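Local coordinates for glutathione transferase (Leptospira interrogans serovar Lai, PDB 3UBK), which probably transfers glutathione to substrates, as glutathione transferases do, and binds glutathione through its N-terminal domain, at residues I45-M56 with F60-L71. Sequence-based numbering, arbitrary orientation.
Sequences ISPMGKIPVLEM and FIFESGAILEFL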
loop_
_atom_site.group_PDB
_atom_site.type_symbol
_atom_site.label_atom_id
_atom_site.label_comp_id
_atom_site.label_asym_id
_atom_site.label_seq_id
_atom_site.Cartn_x
_atom_site.Cartn_y
_atom_site.Cartn_z
ATOM N N ILE A 45 -13.662 11.056 10.154
ATOM C CA ILE A 45 -13.546 11.039 8.692
ATOM C C ILE A 45 -12.213 10.450 8.236
ATOM O O ILE A 45 -12.077 10.010 7.089
ATOM C CB ILE A 45 -13.736 12.444 8.068
ATOM C CG1 ILE A 45 -12.526 13.336 8.351
ATOM C CG2 ILE A 45 -15.025 13.078 8.575
ATOM C CD1 ILE A 45 -12.557 14.679 7.638
ATOM N N SER A 46 -11.247 10.429 9.150
ATOM C CA SER A 46 -9.906 9.929 8.877
ATOM C C SER A 46 -9.373 9.200 10.101
ATOM O O SER A 46 -8.610 9.764 10.891
ATOM C CB SER A 46 -8.970 11.072 8.509
ATOM O OG SER A 46 -7.774 10.568 7.961
ATOM N N PRO A 47 -9.772 7.930 10.248
ATOM C CA PRO A 47 -9.518 7.056 11.396
ATOM C C PRO A 47 -8.098 7.105 11.974
ATOM O O PRO A 47 -7.944 7.020 13.191
ATOM C CB PRO A 47 -9.832 5.666 10.837
ATOM C CG PRO A 47 -10.935 5.930 9.861
ATOM C CD PRO A 47 -10.573 7.255 9.211
ATOM N N MET A 48 -7.078 7.228 11.122
ATOM C CA MET A 48 -5.682 7.276 11.587
ATOM C C MET A 48 -5.181 8.696 11.819
ATOM O O MET A 48 -4.035 8.896 12.235
ATOM C CB MET A 48 -4.742 6.585 10.582
ATOM C CG MET A 48 -4.896 5.070 10.493
ATOM S SD MET A 48 -4.526 4.262 12.070
ATOM C CE MET A 48 -2.826 4.786 12.312
ATOM N N GLY A 49 -6.023 9.683 11.522
ATOM C CA GLY A 49 -5.622 11.084 11.653
ATOM C C GLY A 49 -4.675 11.543 10.552
ATOM O O GLY A 49 -3.910 12.492 10.734
ATOM N N LYS A 50 -4.732 10.877 9.400
ATOM C CA LYS A 50 -3.827 11.188 8.291
ATOM C C LYS A 50 -4.469 12.096 7.252
ATOM O O LYS A 50 -5.690 12.248 7.203
ATOM C CB LYS A 50 -3.370 9.907 7.593
ATOM C CG LYS A 50 -2.824 8.828 8.520
ATOM C CD LYS A 50 -1.373 9.073 8.851
ATOM C CE LYS A 50 -0.733 7.832 9.450
ATOM N NZ LYS A 50 0.744 7.930 9.381
ATOM N N ILE A 51 -3.623 12.693 6.422
ATOM C CA ILE A 51 -4.063 13.371 5.215
ATOM C C ILE A 51 -3.355 12.670 4.063
ATOM O O ILE A 51 -2.284 12.102 4.260
ATOM C CB ILE A 51 -3.702 14.869 5.246
ATOM C CG1 ILE A 51 -2.232 15.070 5.657
ATOM C CG2 ILE A 51 -4.649 15.593 6.200
ATOM C CD1 ILE A 51 -1.678 16.499 5.405
ATOM N N PRO A 52 -3.936 12.703 2.857
ATOM C CA PRO A 52 -5.166 13.380 2.443
ATOM C C PRO A 52 -6.444 12.613 2.762
ATOM O O PRO A 52 -6.430 11.387 2.947
ATOM C CB PRO A 52 -5.015 13.442 0.911
ATOM C CG PRO A 52 -4.283 12.189 0.599
ATOM C CD PRO A 52 -3.248 12.094 1.705
ATOM N N VAL A 53 -7.546 13.353 2.814
ATOM C CA VAL A 53 -8.872 12.765 2.812
ATOM C C VAL A 53 -9.612 13.370 1.630
ATOM O O VAL A 53 -9.574 14.590 1.436
ATOM C CB VAL A 53 -9.662 13.098 4.091
ATOM C CG1 VAL A 53 -10.980 12.348 4.116
ATOM C CG2 VAL A 53 -8.843 12.772 5.337
ATOM N N LEU A 54 -10.270 12.529 0.835
ATOM C CA LEU A 54 -11.124 13.015 -0.243
ATOM C C LEU A 54 -12.566 13.062 0.232
ATOM O O LEU A 54 -13.081 12.096 0.820
ATOM C CB LEU A 54 -11.031 12.113 -1.473
ATOM C CG LEU A 54 -11.803 12.571 -2.721
ATOM C CD1 LEU A 54 -10.937 13.502 -3.551
ATOM C CD2 LEU A 54 -12.222 11.367 -3.549
ATOM N N GLU A 55 -13.223 14.188 -0.009
ATOM C CA GLU A 55 -14.643 14.301 0.314
ATOM C C GLU A 55 -15.454 14.502 -0.963
ATOM O O GLU A 55 -15.142 15.375 -1.776
ATOM C CB GLU A 55 -14.885 15.465 1.282
ATOM C CG GLU A 55 -16.353 15.730 1.579
ATOM C CD GLU A 55 -16.563 16.942 2.491
ATOM O OE1 GLU A 55 -15.562 17.560 2.893
ATOM O OE2 GLU A 55 -17.725 17.278 2.789
ATOM N N MET A 56 -16.456 13.655 -1.153
ATOM C CA MET A 56 -17.473 13.835 -2.198
ATOM C C MET A 56 -18.820 13.430 -1.623
ATOM O O MET A 56 -18.902 12.481 -0.846
ATOM C CB MET A 56 -17.206 12.930 -3.393
ATOM C CG MET A 56 -16.123 13.368 -4.326
ATOM S SD MET A 56 -16.134 12.335 -5.806
ATOM C CE MET A 56 -17.762 12.650 -6.471
ATOM N N PHE A 60 -16.415 10.197 2.666
ATOM C CA PHE A 60 -14.995 10.435 2.827
ATOM C C PHE A 60 -14.157 9.214 2.512
ATOM O O PHE A 60 -14.474 8.116 2.954
ATOM C CB PHE A 60 -14.704 10.894 4.265
ATOM C CG PHE A 60 -15.421 12.154 4.649
ATOM C CD1 PHE A 60 -16.713 12.102 5.162
ATOM C CD2 PHE A 60 -14.827 13.393 4.458
ATOM C CE1 PHE A 60 -17.388 13.269 5.506
ATOM C CE2 PHE A 60 -15.497 14.565 4.804
ATOM C CZ PHE A 60 -16.779 14.500 5.322
ATOM N N ILE A 61 -13.066 9.414 1.775
ATOM C CA ILE A 61 -12.085 8.354 1.541
ATOM C C ILE A 61 -10.728 8.836 2.055
ATOM O O ILE A 61 -10.307 9.951 1.729
ATOM C CB ILE A 61 -11.982 8.008 0.041
ATOM C CG1 ILE A 61 -13.337 7.562 -0.506
ATOM C CG2 ILE A 61 -10.915 6.929 -0.185
ATOM C CD1 ILE A 61 -13.363 7.434 -2.032
ATOM N N PHE A 62 -10.042 8.019 2.856
ATOM C CA PHE A 62 -8.918 8.538 3.666
ATOM C C PHE A 62 -7.563 7.851 3.506
ATOM O O PHE A 62 -6.713 7.926 4.406
ATOM C CB PHE A 62 -9.275 8.528 5.143
ATOM C CG PHE A 62 -9.640 7.167 5.650
ATOM C CD1 PHE A 62 -8.654 6.228 5.914
ATOM C CD2 PHE A 62 -10.969 6.820 5.836
ATOM C CE1 PHE A 62 -8.989 4.958 6.380
ATOM C CE2 PHE A 62 -11.313 5.548 6.293
ATOM C CZ PHE A 62 -10.314 4.616 6.559
ATOM N N GLU A 63 -7.345 7.187 2.385
ATOM C CA GLU A 63 -6.027 6.636 2.071
ATOM C C GLU A 63 -5.724 6.966 0.616
ATOM O O GLU A 63 -6.564 6.733 -0.257
ATOM C CB GLU A 63 -6.007 5.121 2.313
ATOM C CG GLU A 63 -4.616 4.501 2.308
ATOM C CD GLU A 63 -4.147 4.121 0.916
ATOM O OE1 GLU A 63 -3.017 4.501 0.544
ATOM O OE2 GLU A 63 -4.911 3.443 0.195
ATOM N N SER A 64 -4.544 7.519 0.356
ATOM C CA SER A 64 -4.207 8.064 -0.950
ATOM C C SER A 64 -4.327 7.061 -2.092
ATOM O O SER A 64 -4.788 7.404 -3.182
ATOM C CB SER A 64 -2.801 8.688 -0.932
ATOM O OG SER A 64 -1.813 7.687 -0.852
ATOM N N GLY A 65 -3.894 5.824 -1.864
ATOM C CA GLY A 65 -4.087 4.779 -2.882
ATOM C C GLY A 65 -5.556 4.513 -3.198
ATOM O O GLY A 65 -5.961 4.484 -4.372
ATOM N N ALA A 66 -6.369 4.311 -2.166
ATOM C CA ALA A 66 -7.819 4.114 -2.378
ATOM C C ALA A 66 -8.481 5.329 -3.034
ATOM O O ALA A 66 -9.381 5.173 -3.857
ATOM C CB ALA A 66 -8.528 3.802 -1.062
ATOM N N ILE A 67 -8.071 6.536 -2.635
ATOM C CA ILE A 67 -8.559 7.764 -3.295
ATOM C C ILE A 67 -8.306 7.757 -4.813
ATOM O O ILE A 67 -9.223 7.978 -5.607
ATOM C CB ILE A 67 -7.925 9.039 -2.676
ATOM C CG1 ILE A 67 -8.417 9.258 -1.237
ATOM C CG2 ILE A 67 -8.218 10.281 -3.538
ATOM C CD1 ILE A 67 -7.561 10.262 -0.461
ATOM N N LEU A 68 -7.065 7.518 -5.226
ATOM C CA LEU A 68 -6.753 7.553 -6.652
ATOM C C LEU A 68 -7.388 6.397 -7.443
ATOM O O LEU A 68 -7.760 6.574 -8.593
ATOM C CB LEU A 68 -5.235 7.635 -6.896
ATOM C CG LEU A 68 -4.701 9.057 -6.654
ATOM C CD1 LEU A 68 -3.191 9.069 -6.777
ATOM C CD2 LEU A 68 -5.316 10.089 -7.609
ATOM N N GLU A 69 -7.523 5.221 -6.827
ATOM C CA GLU A 69 -8.209 4.105 -7.490
ATOM C C GLU A 69 -9.685 4.456 -7.665
ATOM O O GLU A 69 -10.307 4.145 -8.681
ATOM C CB GLU A 69 -8.064 2.819 -6.661
ATOM C CG GLU A 69 -6.617 2.325 -6.561
ATOM C CD GLU A 69 -6.240 1.317 -7.639
ATOM O OE1 GLU A 69 -7.058 1.033 -8.544
ATOM O OE2 GLU A 69 -5.114 0.785 -7.568
ATOM N N PHE A 70 -10.234 5.130 -6.664
ATOM C CA PHE A 70 -11.637 5.554 -6.708
ATOM C C PHE A 70 -11.875 6.606 -7.807
ATOM O O PHE A 70 -12.778 6.460 -8.649
ATOM C CB PHE A 70 -12.037 6.092 -5.330
ATOM C CG PHE A 70 -13.364 6.801 -5.308
ATOM C CD1 PHE A 70 -14.545 6.087 -5.122
ATOM C CD2 PHE A 70 -13.427 8.182 -5.474
ATOM C CE1 PHE A 70 -15.792 6.746 -5.098
ATOM C CE2 PHE A 70 -14.666 8.856 -5.442
ATOM C CZ PHE A 70 -15.850 8.124 -5.251
ATOM N N LEU A 71 -11.064 7.661 -7.799
ATOM C CA LEU A 71 -11.197 8.723 -8.787
ATOM C C LEU A 71 -11.035 8.178 -10.202
ATOM O O LEU A 71 -11.748 8.594 -11.108
ATOM C CB LEU A 71 -10.179 9.849 -8.546
ATOM C CG LEU A 71 -10.472 10.712 -7.325
ATOM C CD1 LEU A 71 -9.333 11.699 -7.101
ATOM C CD2 LEU A 71 -11.815 11.435 -7.505
HETATM O O HOH W 1 -14.208 7.956 6.351
HETATM O O HOH W 2 -4.650 9.552 4.005
#
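Phe62 has its CG held between the backbone N and the carbonyl carbon (chi1 58°), which turns the ring under Pro47. Pro47 CD sits over the ring centre, 3.4 Å from the Phe62 centroid, a close CH-pi contact. Phe60 is rotated the other way, with CG beside its backbone N (chi1 -59°). Ile45 CG2 lies over one face of the Phe60 ring, 3.8 Å from the Phe60 centroid, a CH-pi contact. The extended Glu55 side chain runs alongside Phe60 and points the same way, while Glu55 OE1 is hydrogen-bonded to His7 NE2.

Leu54 and Ile61 form an antiparallel hydrogen-bonded pair. Leu54 N reaches Ile61 O at 2.7 Å, and Ile61 N returns to Leu54 O at 2.8 Å. On the face of Leu54 and Ile61, Leu54 CB packs on Ile67 CG1 at 3.9 Å. Leu54 CD2 touches Phe70 and Leu71, and Met56 SD meets the Phe70 ring at its edge, a Met-aromatic contact. One water donates to both Pro52 O and Phe62 O and bridges the two segments just past the Leu54-Ile61 pair.

A cis peptide precedes Pro52, as in the thioredoxin-like domain of glutathione transferases. Lys50, Ile51 and Ser64 bind glutathione, though none is bound here. Phe62 N donates a hydrogen bond to Glu94 OE2 of the second subunit. Strand 53-56 runs antiparallel between strand 4-7 and the outer strand 59-61. Helix 64-74 packs on strand 53-56 through Ile67, Phe70 and Leu71, and on helix 13-25 through Ser64, Ile67 and Leu71.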